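Local atomic coordinates of Beta/alpha-amylase (Paenibacillus polymyxa, PDB entry 3VOC), a protein that hydrolyses alpha-1,4-glucosidic linkages of starch, its beta-amylase domain, the part given here, removing successive maltose units from non-reducing chain ends. Residues I17-F23 and Y59-Y63; K31-A37 and E69-K73. All blocks are in the same frame, centred on the assembly; numbering follows the deposited sequence.

Contact 1: I17-F23 and Y59-Y63; sequences INDWGSF and YYKTY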
loop_
_atom_site.group_PDB
_atom_site.type_symbol
_atom_site.label_atom_id
_atom_site.label_comp_id
_atom_site.label_asym_id
_atom_site.label_seq_id
_atom_site.Cartn_x
_atom_site.Cartn_y
_atom_site.Cartn_z
ATOM N N ILE A 17 8.925 16.826 10.958
ATOM C CA ILE A 17 10.079 17.702 10.870
ATOM C C ILE A 17 10.005 18.730 11.993
ATOM O O ILE A 17 9.061 19.506 12.055
ATOM C CB ILE A 17 10.146 18.478 9.527
ATOM C CG1 ILE A 17 10.022 17.532 8.315
ATOM C CG2 ILE A 17 11.422 19.344 9.475
ATOM C CD1 ILE A 17 11.155 16.571 8.171
ATOM N N ASN A 18 11.005 18.728 12.864
ATOM C CA ASN A 18 11.094 19.736 13.914
ATOM C C ASN A 18 12.345 20.616 13.796
ATOM O O ASN A 18 12.519 21.552 14.566
ATOM C CB ASN A 18 11.014 19.081 15.305
ATOM C CG ASN A 18 12.248 18.247 15.634
ATOM O OD1 ASN A 18 12.925 17.720 14.737
ATOM N ND2 ASN A 18 12.556 18.132 16.926
ATOM N N ASP A 19 13.214 20.306 12.842
ATOM C CA ASP A 19 14.376 21.132 12.552
ATOM C C ASP A 19 14.384 21.388 11.051
ATOM O O ASP A 19 14.910 20.583 10.277
ATOM C CB ASP A 19 15.645 20.407 12.999
ATOM C CG ASP A 19 16.919 21.209 12.746
ATOM O OD1 ASP A 19 16.891 22.226 12.020
ATOM O OD2 ASP A 19 17.968 20.784 13.265
ATOM N N TRP A 20 13.801 22.515 10.642
ATOM C CA TRP A 20 13.654 22.809 9.219
ATOM C C TRP A 20 14.972 23.101 8.508
ATOM O O TRP A 20 15.129 22.797 7.322
ATOM C CB TRP A 20 12.660 23.952 9.006
ATOM C CG TRP A 20 11.272 23.499 9.295
ATOM C CD1 TRP A 20 10.558 23.710 10.443
ATOM C CD2 TRP A 20 10.447 22.707 8.440
ATOM N NE1 TRP A 20 9.320 23.114 10.339
ATOM C CE2 TRP A 20 9.229 22.484 9.124
ATOM C CE3 TRP A 20 10.616 22.162 7.152
ATOM C CZ2 TRP A 20 8.178 21.738 8.565
ATOM C CZ3 TRP A 20 9.577 21.416 6.595
ATOM C CH2 TRP A 20 8.364 21.213 7.307
ATOM N N GLY A 21 15.910 23.713 9.228
ATOM C CA GLY A 21 17.224 23.995 8.665
ATOM C C GLY A 21 17.938 22.718 8.280
ATOM O O GLY A 21 18.564 22.644 7.220
ATOM N N SER A 22 17.841 21.709 9.142
ATOM C CA SER A 22 18.439 20.385 8.874
ATOM C C SER A 22 17.828 19.719 7.642
ATOM O O SER A 22 18.538 19.232 6.753
ATOM C CB SER A 22 18.258 19.474 10.091
ATOM O OG SER A 22 18.573 18.124 9.787
ATOM N N PHE A 23 16.504 19.700 7.595
ATOM C CA PHE A 23 15.788 19.092 6.481
ATOM C C PHE A 23 16.127 19.809 5.180
ATOM O O PHE A 23 16.344 19.158 4.155
ATOM C CB PHE A 23 14.279 19.129 6.762
ATOM C CG PHE A 23 13.445 18.470 5.716
ATOM C CD1 PHE A 23 13.774 17.204 5.226
ATOM C CD2 PHE A 23 12.304 19.110 5.222
ATOM C CE1 PHE A 23 12.982 16.583 4.258
ATOM C CE2 PHE A 23 11.495 18.491 4.246
ATOM C CZ PHE A 23 11.838 17.230 3.772
ATOM N N TYR A 59 1.372 22.526 8.246
ATOM C CA TYR A 59 2.638 21.785 8.258
ATOM C C TYR A 59 3.046 21.280 6.859
ATOM O O TYR A 59 4.219 21.350 6.477
ATOM C CB TYR A 59 2.579 20.641 9.266
ATOM C CG TYR A 59 3.723 19.652 9.152
ATOM C CD1 TYR A 59 4.965 19.928 9.716
ATOM C CD2 TYR A 59 3.546 18.422 8.504
ATOM C CE1 TYR A 59 6.022 19.013 9.623
ATOM C CE2 TYR A 59 4.588 17.493 8.423
ATOM C CZ TYR A 59 5.821 17.796 8.984
ATOM O OH TYR A 59 6.857 16.888 8.898
ATOM N N TYR A 60 2.091 20.767 6.094
ATOM C CA TYR A 60 2.426 20.263 4.767
ATOM C C TYR A 60 2.657 21.355 3.737
ATOM O O TYR A 60 3.390 21.153 2.781
ATOM C CB TYR A 60 1.417 19.216 4.286
ATOM C CG TYR A 60 1.615 17.918 5.011
ATOM C CD1 TYR A 60 2.758 17.146 4.777
ATOM C CD2 TYR A 60 0.680 17.464 5.971
ATOM C CE1 TYR A 60 2.965 15.950 5.458
ATOM C CE2 TYR A 60 0.877 16.241 6.659
ATOM C CZ TYR A 60 2.024 15.502 6.392
ATOM O OH TYR A 60 2.269 14.309 7.038
ATOM N N LYS A 61 2.055 22.521 3.941
ATOM C CA LYS A 61 2.377 23.671 3.096
ATOM C C LYS A 61 3.826 24.094 3.376
ATOM O O LYS A 61 4.595 24.344 2.451
ATOM C CB LYS A 61 1.387 24.818 3.317
ATOM C CG LYS A 61 0.078 24.647 2.546
ATOM C CD LYS A 61 -1.008 25.579 3.055
ATOM C CE LYS A 61 -2.281 25.485 2.176
ATOM N NZ LYS A 61 -3.516 25.966 2.920
ATOM N N THR A 62 4.215 24.110 4.649
ATOM C CA THR A 62 5.616 24.382 5.007
ATOM C C THR A 62 6.572 23.355 4.389
ATOM O O THR A 62 7.626 23.711 3.839
ATOM C CB THR A 62 5.802 24.414 6.534
ATOM O OG1 THR A 62 4.906 25.382 7.098
ATOM C CG2 THR A 62 7.239 24.785 6.899
ATOM N N TYR A 63 6.217 22.080 4.537
ATOM C CA TYR A 63 6.988 20.985 3.972
ATOM C C TYR A 63 7.126 21.176 2.463
ATOM O O TYR A 63 8.244 21.178 1.931
ATOM C CB TYR A 63 6.262 19.683 4.294
ATOM C CG TYR A 63 7.019 18.403 4.065
ATOM C CD1 TYR A 63 7.163 17.480 5.101
ATOM C CD2 TYR A 63 7.560 18.081 2.807
ATOM C CE1 TYR A 63 7.830 16.267 4.899
ATOM C CE2 TYR A 63 8.242 16.865 2.600
ATOM C CZ TYR A 63 8.360 15.963 3.650
ATOM O OH TYR A 63 9.002 14.744 3.467
#

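Contact 2: K31-A37 and E69-K73; sequences KNNGVYA and EAGLK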
loop_
_atom_site.group_PDB
_atom_site.type_symbol
_atom_site.label_atom_id
_atom_site.label_comp_id
_atom_site.label_asym_id
_atom_site.label_seq_id
_atom_site.Cartn_x
_atom_site.Cartn_y
_atom_site.Cartn_z
ATOM N N LYS A 31 19.060 17.260 -4.154
ATOM C CA LYS A 31 18.913 17.970 -5.424
ATOM C C LYS A 31 20.245 18.031 -6.175
ATOM O O LYS A 31 20.295 17.826 -7.398
ATOM C CB LYS A 31 18.375 19.384 -5.181
ATOM C CG LYS A 31 18.243 20.251 -6.453
ATOM C CD LYS A 31 17.163 19.753 -7.388
ATOM C CE LYS A 31 17.137 20.576 -8.684
ATOM N NZ LYS A 31 16.165 19.965 -9.635
ATOM N N ASN A 32 21.319 18.302 -5.436
ATOM C CA ASN A 32 22.662 18.391 -6.021
ATOM C C ASN A 32 23.122 17.058 -6.650
ATOM O O ASN A 32 24.018 17.035 -7.499
ATOM C CB ASN A 32 23.651 18.848 -4.952
ATOM C CG ASN A 32 24.922 19.404 -5.537
ATOM O OD1 ASN A 32 24.909 20.012 -6.618
ATOM N ND2 ASN A 32 26.039 19.209 -4.827
ATOM N N ASN A 33 22.511 15.957 -6.213
ATOM C CA ASN A 33 22.826 14.638 -6.743
ATOM C C ASN A 33 21.895 14.198 -7.881
ATOM O O ASN A 33 22.038 13.093 -8.410
ATOM C CB ASN A 33 22.854 13.582 -5.636
ATOM C CG ASN A 33 24.107 13.655 -4.795
ATOM O OD1 ASN A 33 25.015 12.835 -4.959
ATOM N ND2 ASN A 33 24.167 14.628 -3.886
ATOM N N GLY A 34 20.958 15.060 -8.258
ATOM C CA GLY A 34 20.065 14.763 -9.376
ATOM C C GLY A 34 18.768 14.087 -8.965
ATOM O O GLY A 34 18.012 13.641 -9.818
ATOM N N VAL A 35 18.488 14.025 -7.667
ATOM C CA VAL A 35 17.171 13.532 -7.210
ATOM C C VAL A 35 16.076 14.427 -7.785
ATOM O O VAL A 35 16.236 15.649 -7.820
ATOM C CB VAL A 35 17.105 13.456 -5.660
ATOM C CG1 VAL A 35 15.680 13.177 -5.177
ATOM C CG2 VAL A 35 18.064 12.380 -5.147
ATOM N N TYR A 36 14.999 13.808 -8.266
ATOM C CA TYR A 36 13.893 14.489 -8.926
ATOM C C TYR A 36 12.839 15.011 -7.962
ATOM O O TYR A 36 12.439 16.189 -8.036
ATOM C CB TYR A 36 13.226 13.544 -9.932
ATOM C CG TYR A 36 12.038 14.126 -10.680
ATOM C CD1 TYR A 36 12.202 15.149 -11.630
ATOM C CD2 TYR A 36 10.754 13.628 -10.458
ATOM C CE1 TYR A 36 11.088 15.671 -12.333
ATOM C CE2 TYR A 36 9.657 14.121 -11.150
ATOM C CZ TYR A 36 9.825 15.130 -12.081
ATOM O OH TYR A 36 8.708 15.580 -12.728
ATOM N N ALA A 37 12.361 14.116 -7.089
ATOM C CA ALA A 37 11.263 14.445 -6.183
ATOM C C ALA A 37 11.440 13.868 -4.794
ATOM O O ALA A 37 12.232 12.940 -4.585
ATOM C CB ALA A 37 9.941 13.994 -6.765
ATOM N N GLU A 69 11.515 25.175 -2.610
ATOM C CA GLU A 69 12.645 26.096 -2.475
ATOM C C GLU A 69 13.982 25.422 -2.811
ATOM O O GLU A 69 14.888 26.069 -3.354
ATOM C CB GLU A 69 12.646 26.728 -1.069
ATOM C CG GLU A 69 13.889 27.568 -0.726
ATOM C CD GLU A 69 13.944 27.991 0.751
ATOM O OE1 GLU A 69 13.771 27.133 1.644
ATOM O OE2 GLU A 69 14.173 29.194 1.014
ATOM N N ALA A 70 14.091 24.120 -2.531
ATOM C CA ALA A 70 15.293 23.351 -2.884
ATOM C C ALA A 70 15.345 22.938 -4.360
ATOM O O ALA A 70 16.303 22.300 -4.796
ATOM C CB ALA A 70 15.435 22.131 -1.977
ATOM N N GLY A 71 14.318 23.304 -5.122
ATOM C CA GLY A 71 14.257 22.987 -6.539
ATOM C C GLY A 71 13.817 21.562 -6.845
ATOM O O GLY A 71 14.017 21.091 -7.950
ATOM N N LEU A 72 13.232 20.880 -5.861
ATOM C CA LEU A 72 12.716 19.531 -6.038
ATOM C C LEU A 72 11.216 19.501 -6.337
ATOM O O LEU A 72 10.485 20.434 -5.987
ATOM C CB LEU A 72 12.980 18.701 -4.780
ATOM C CG LEU A 72 14.463 18.462 -4.501
ATOM C CD1 LEU A 72 14.726 18.175 -3.020
ATOM C CD2 LEU A 72 14.974 17.334 -5.400
ATOM N N LYS A 73 10.775 18.427 -6.991
ATOM C CA LYS A 73 9.351 18.109 -7.076
ATOM C C LYS A 73 8.858 17.477 -5.782
ATOM O O LYS A 73 9.651 16.949 -4.989
ATOM C CB LYS A 73 9.051 17.155 -8.241
ATOM C CG LYS A 73 9.396 17.691 -9.614
ATOM C CD LYS A 73 9.076 19.154 -9.769
ATOM C CE LYS A 73 9.453 19.632 -11.172
ATOM N NZ LYS A 73 8.505 19.053 -12.147
#

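Contact 1: I17-F23 and Y59-Y63
W20 lays its six-membered ring under the methyl of T62: CG2 sits 3.7 Å from the ring centroid and 15° off the normal, a CH-pi contact over the face. I17 CG2 fills the opposite face above its centre, so the indole lies between two methyl groups, one from its own segment and one from helix 58-69. A broad flat side chain suits this place because it can meet several neighbours at once. W20 CZ2 also comes within 3.6 Å of Y59 CE1, the two rings meeting obliquely, while CH2 reaches the backbone of Y63. With OG1 bonded back to S58 O in its own helix, the other branch of T62, CG2, is directed at the indole.

Y59 has CG anti to the backbone N (chi1 168°), which sends the phenol across to the loop before helix 20-32. There OH accepts an almost straight bond from I17 N, 2.9 Å long, so that a backbone N-H ahead of the helix gains a partner. With a phenylalanine here the I17 amide would probably lose this acceptor, leaving the loop less firmly tied to helix 58-69 although the ring could still lie beside W20.

Deeper in, F23 turns an edge to the face of Y63, with CE2 above the ring centre; the centroids are 5.1 Å apart and the planes meet at 62°, an edge-to-face pair. Rings suit these buried positions, where Y63 also touches P13 and the strand residues I38 and T40. At the solvent side D19 occupies the N-cap, its OD1 accepting from S22 N. Such largely aromatic packing joins helix 20-32 and the loop before it to helix 58-69, the helices that lead into the second and third strands of the TIM barrel.

Contact 2: K31-A37 and E69-K73
The Y36 ring carries the aliphatic part of K73 on one face: CG stands 3.6 Å above the plane, displaced toward the rim near CZ, in a CH-pi contact. The bends at chi2 (-39°) and chi4 carry the chain away from the ring beyond CG and bring NZ back near Y36 OH. Lysine suits the place by giving the ring a methylene and keeping its ammonium group at the partly exposed end.

Ring and lysine mark the point where strands 37-43 and 73-79, neighbours in the parallel TIM barrel, begin side by side. K73 N donates to Y36 O at 3.0 Å in the carbonyl plane, and A37 bridges K73 in parallel register. Their CB atoms, on the same face of the sheet, approach to 3.6 Å; alanine is small enough to fit beside the lysine stem. On its other side this strand entry is held by strand 7-11, through backbone bonds of Y36 with A8 and A37 with V10.

Both helices leading into these strands end in a Schellman motif, at G34 and G71, where the backbone takes a positive phi that glycine adopts easily. A CB at G34 would collide with the carbonyl O of N33, and at G71 a CB would crowd K31 CE. L72 CD2 lies 3.2 Å from V35 O, 3.8 Å from K31 CD and 4.2 Å from V35 CG1, and L27 of helix 20-32 touches L72 as well.

K31 runs its chain past A70 O to the turn that follows helix 58-69, where NZ donates to G71 O at 3.0 Å from 37° above the carbonyl plane.

In the fold
Contacts 1 and 2 join the same helices at different levels: contact 1 uses the start of helix 20-32, the loop before it and the start of helix 58-69, whereas contact 2 takes the chain from the ends of these helices into strands 37-43 and 73-79. Their centres are 16 Å apart, their nearest atoms about 7 Å. Contact 1 lies closer to the substrate pocket: the Y63 side chain is about 8 Å from that of D41 and about 7 Å from that of R388, both probably substrate-binding. The I17 side chain is about 4 Å from a bound Tris molecule, probably from the crystallisation liquor. In contact 2, A37 is about 12 Å by side chain from E359, the probable proton acceptor.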